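Local coordinates for protein nucleoside-diphosphate-sugar pyrophosphorylase (Vibrio cholerae, PDB 4EVW) that probably transfers a nucleotidyl group from a nucleoside triphosphate to a sugar phosphate, releasing pyrophosphate, at residues T160-P165 against E202-P207. The protein carries 1 engineered substitution. Residues are numbered along the deposited sequence; the frame is centred on the assembly and turned at random.
Sequences TAEKNP and ELYIAP
The backbones of Thr160 and Pro207 come closest, 5.8 Å between their CA atoms, where the end of strand 157-161, which pairs antiparallel with strand 146-149, meets the loop leading into helix 208-214 in what is probably the Rossmann-like alpha/beta fold of sugar nucleotidyltransferases. Thr160 turns its side chain toward that loop. With OG1 between the backbone N and the carbonyl carbon (chi1 61°), the hydroxyl donates to Ala206 O at 2.7 Å, approaching from above the carbonyl plane. Threonine suits this buried place because its short side chain carries a hydroxyl donor for a backbone oxygen, while CB and CG2 pack beside the same carbonyl. Thr160 O accepts from Asn210 ND2, giving the strand end a second link, this time to the helix itself.

Glu162 leans across Tyr204. Its CG lies anti to the backbone N (chi1 -174°), and the bend at chi2 lays the carboxylate nearly parallel to the phenol ring, the two planes 19° apart. OE2 sits 3.8 Å above the ring plane, offset toward the rim. Glutamate suits the place because its methylene CG packs 3.3 Å from Tyr204 CD2 while its flat carboxylate stacks over one face and still presents OE1 to a water. The short side chain of Ala206 brings its CB within 3.5 Å of Glu162 OE1. Pro207 sets its ring CD against the same oxygen and, having no N-H, needs no acceptor just before helix 208-214. The water bridges the two segments, donating to Glu162 OE1 at 2.7 Å and accepting from Ala206 N at 2.9 Å.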
ATOM      1  N   THR A 160     -11.387  -9.634  -6.538  1.00 23.30           N
ATOM      2  CA  THR A 160     -10.347  -9.630  -5.518  1.00 21.31           C
ATOM      3  C   THR A 160     -11.030 -10.036  -4.213  1.00 28.62           C
ATOM      4  O   THR A 160     -12.240  -9.862  -4.058  1.00 26.71           O
ATOM      5  CB  THR A 160      -9.681  -8.242  -5.304  1.00 27.20           C
ATOM      6  OG1 THR A 160     -10.667  -7.293  -4.884  1.00 29.52           O
ATOM      7  CG2 THR A 160      -9.000  -7.762  -6.576  1.00 26.38           C
ATOM      8  N   ALA A 161     -10.250 -10.596  -3.297  1.00 31.47           N
ATOM      9  CA  ALA A 161     -10.751 -11.024  -1.992  1.00 39.11           C
ATOM     10  C   ALA A 161      -9.618 -10.808  -1.000  1.00 44.27           C
ATOM     11  O   ALA A 161      -8.454 -11.012  -1.340  1.00 39.45           O
ATOM     12  CB  ALA A 161     -11.141 -12.496  -2.029  1.00 42.49           C
ATOM     13  N   GLU A 162      -9.939 -10.393   0.219  1.00 42.74           N
ATOM     14  CA  GLU A 162      -8.885 -10.163   1.198  1.00 49.14           C
ATOM     15  C   GLU A 162      -8.483 -11.412   1.980  1.00 56.67           C
ATOM     16  O   GLU A 162      -7.334 -11.531   2.391  1.00 65.00           O
ATOM     17  CB  GLU A 162      -9.278  -9.049   2.172  1.00 47.78           C
ATOM     18  CG  GLU A 162      -8.162  -8.638   3.142  1.00 51.28           C
ATOM     19  CD  GLU A 162      -7.037  -7.849   2.481  1.00 55.40           C
ATOM     20  OE1 GLU A 162      -7.255  -7.302   1.378  1.00 55.73           O
ATOM     21  OE2 GLU A 162      -5.936  -7.758   3.075  1.00 52.94           O
ATOM     22  N   LYS A 163      -9.399 -12.349   2.199  1.00 54.83           N
ATOM     23  CA  LYS A 163      -9.014 -13.548   2.942  1.00 60.56           C
ATOM     24  C   LYS A 163      -9.422 -14.821   2.228  1.00 62.51           C
ATOM     25  O   LYS A 163      -8.937 -15.905   2.540  1.00 65.40           O
ATOM     26  CB  LYS A 163      -9.632 -13.540   4.342  1.00 61.62           C
ATOM     27  CG  LYS A 163      -9.455 -12.238   5.104  1.00 61.98           C
ATOM     28  CD  LYS A 163      -8.326 -12.286   6.118  1.00 64.80           C
ATOM     29  CE  LYS A 163      -8.225 -10.953   6.843  1.00 66.08           C
ATOM     30  NZ  LYS A 163      -6.817 -10.607   7.167  1.00 65.76           N
ATOM     31  N   ASN A 164     -10.326 -14.689   1.270  1.00 57.13           N
ATOM     32  CA  ASN A 164     -10.774 -15.846   0.526  1.00 53.34           C
ATOM     33  C   ASN A 164      -9.801 -16.109  -0.621  1.00 54.64           C
ATOM     34  O   ASN A 164      -9.545 -15.225  -1.439  1.00 51.55           O
ATOM     35  CB  ASN A 164     -12.186 -15.598   0.004  1.00 50.65           C
ATOM     36  CG  ASN A 164     -12.782 -16.820  -0.641  1.00 57.00           C
ATOM     37  OD1 ASN A 164     -12.386 -17.947  -0.344  1.00 56.53           O
ATOM     38  ND2 ASN A 164     -13.752 -16.608  -1.522  1.00 60.63           N
ATOM     39  N   PRO A 165      -9.214 -17.321  -0.669  1.00 55.36           N
ATOM     40  CA  PRO A 165      -8.256 -17.735  -1.704  1.00 50.41           C
ATOM     41  C   PRO A 165      -8.920 -18.058  -3.026  1.00 45.47           C
ATOM     42  O   PRO A 165      -8.943 -19.212  -3.452  1.00 43.04           O
ATOM     43  CB  PRO A 165      -7.612 -18.984  -1.114  1.00 58.43           C
ATOM     44  CG  PRO A 165      -7.750 -18.796   0.336  1.00 62.54           C
ATOM     45  CD  PRO A 165      -9.139 -18.235   0.481  1.00 62.58           C
ATOM     46  N   GLU A 202     -12.807  -4.038   9.400  1.00 26.18           N
ATOM     47  CA  GLU A 202     -11.580  -3.487   8.828  1.00 27.75           C
ATOM     48  C   GLU A 202     -11.779  -3.090   7.371  1.00 26.56           C
ATOM     49  O   GLU A 202     -12.508  -3.745   6.631  1.00 24.39           O
ATOM     50  CB  GLU A 202     -10.427  -4.494   8.918  1.00 32.86           C
ATOM     51  CG  GLU A 202      -9.895  -4.737  10.325  1.00 35.88           C
ATOM     52  CD  GLU A 202     -10.745  -5.711  11.120  1.00 37.94           C
ATOM     53  OE1 GLU A 202     -11.659  -6.330  10.534  1.00 31.68           O
ATOM     54  OE2 GLU A 202     -10.489  -5.868  12.332  1.00 50.12           O
ATOM     55  N   LEU A 203     -11.111  -2.018   6.965  1.00 21.72           N
ATOM     56  CA  LEU A 203     -11.229  -1.523   5.601  1.00 21.85           C
ATOM     57  C   LEU A 203      -9.906  -1.668   4.854  1.00 22.49           C
ATOM     58  O   LEU A 203      -8.986  -0.865   5.023  1.00 19.82           O
ATOM     59  CB  LEU A 203     -11.677  -0.060   5.627  1.00 22.17           C
ATOM     60  CG  LEU A 203     -13.012   0.191   6.331  1.00 23.56           C
ATOM     61  CD1 LEU A 203     -13.326   1.684   6.333  1.00 24.69           C
ATOM     62  CD2 LEU A 203     -14.112  -0.581   5.616  1.00 17.14           C
ATOM     63  N   TYR A 204      -9.829  -2.708   4.033  1.00 23.26           N
ATOM     64  CA  TYR A 204      -8.633  -3.012   3.253  1.00 23.99           C
ATOM     65  C   TYR A 204      -8.734  -2.472   1.831  1.00 21.88           C
ATOM     66  O   TYR A 204      -9.829  -2.223   1.331  1.00 22.22           O
ATOM     67  CB  TYR A 204      -8.427  -4.522   3.222  1.00 22.10           C
ATOM     68  CG  TYR A 204      -8.277  -5.128   4.596  1.00 32.16           C
ATOM     69  CD1 TYR A 204      -7.259  -4.706   5.455  1.00 41.62           C
ATOM     70  CD2 TYR A 204      -9.146  -6.121   5.043  1.00 33.96           C
ATOM     71  CE1 TYR A 204      -7.113  -5.260   6.724  1.00 42.07           C
ATOM     72  CE2 TYR A 204      -9.007  -6.681   6.312  1.00 34.24           C
ATOM     73  CZ  TYR A 204      -7.987  -6.246   7.145  1.00 43.41           C
ATOM     74  OH  TYR A 204      -7.838  -6.800   8.396  1.00 48.39           O
ATOM     75  N   ILE A 205      -7.586  -2.317   1.175  1.00 17.83           N
ATOM     76  CA  ILE A 205      -7.551  -1.782  -0.183  1.00 19.89           C
ATOM     77  C   ILE A 205      -8.002  -2.743  -1.287  1.00 20.18           C
ATOM     78  O   ILE A 205      -8.775  -2.362  -2.162  1.00 21.00           O
ATOM     79  CB  ILE A 205      -6.125  -1.303  -0.559  1.00 20.81           C
ATOM     80  CG1 ILE A 205      -5.613  -0.279   0.463  1.00 31.28           C
ATOM     81  CG2 ILE A 205      -6.140  -0.708  -1.983  1.00 17.59           C
ATOM     82  CD1 ILE A 205      -6.020   1.144   0.191  1.00 31.21           C
ATOM     83  N   ALA A 206      -7.511  -3.980  -1.258  1.00 19.62           N
ATOM     84  CA  ALA A 206      -7.841  -4.947  -2.305  1.00 21.42           C
ATOM     85  C   ALA A 206      -9.328  -5.053  -2.657  1.00 20.96           C
ATOM     86  O   ALA A 206      -9.690  -5.064  -3.832  1.00 20.98           O
ATOM     87  CB  ALA A 206      -7.270  -6.328  -1.947  1.00 20.09           C
ATOM     88  N   PRO A 207     -10.210  -5.132  -1.649  1.00 21.95           N
ATOM     89  CA  PRO A 207     -11.650  -5.232  -1.929  1.00 21.87           C
ATOM     90  C   PRO A 207     -12.204  -4.070  -2.761  1.00 19.76           C
ATOM     91  O   PRO A 207     -13.204  -4.221  -3.464  1.00 19.98           O
ATOM     92  CB  PRO A 207     -12.273  -5.264  -0.534  1.00 26.52           C
ATOM     93  CG  PRO A 207     -11.235  -5.947   0.280  1.00 26.70           C
ATOM     94  CD  PRO A 207      -9.941  -5.327  -0.213  1.00 22.45           C
TER
HETATM   95  O   HOH W   1      -5.682  -5.221   0.642  1.00 23.24           O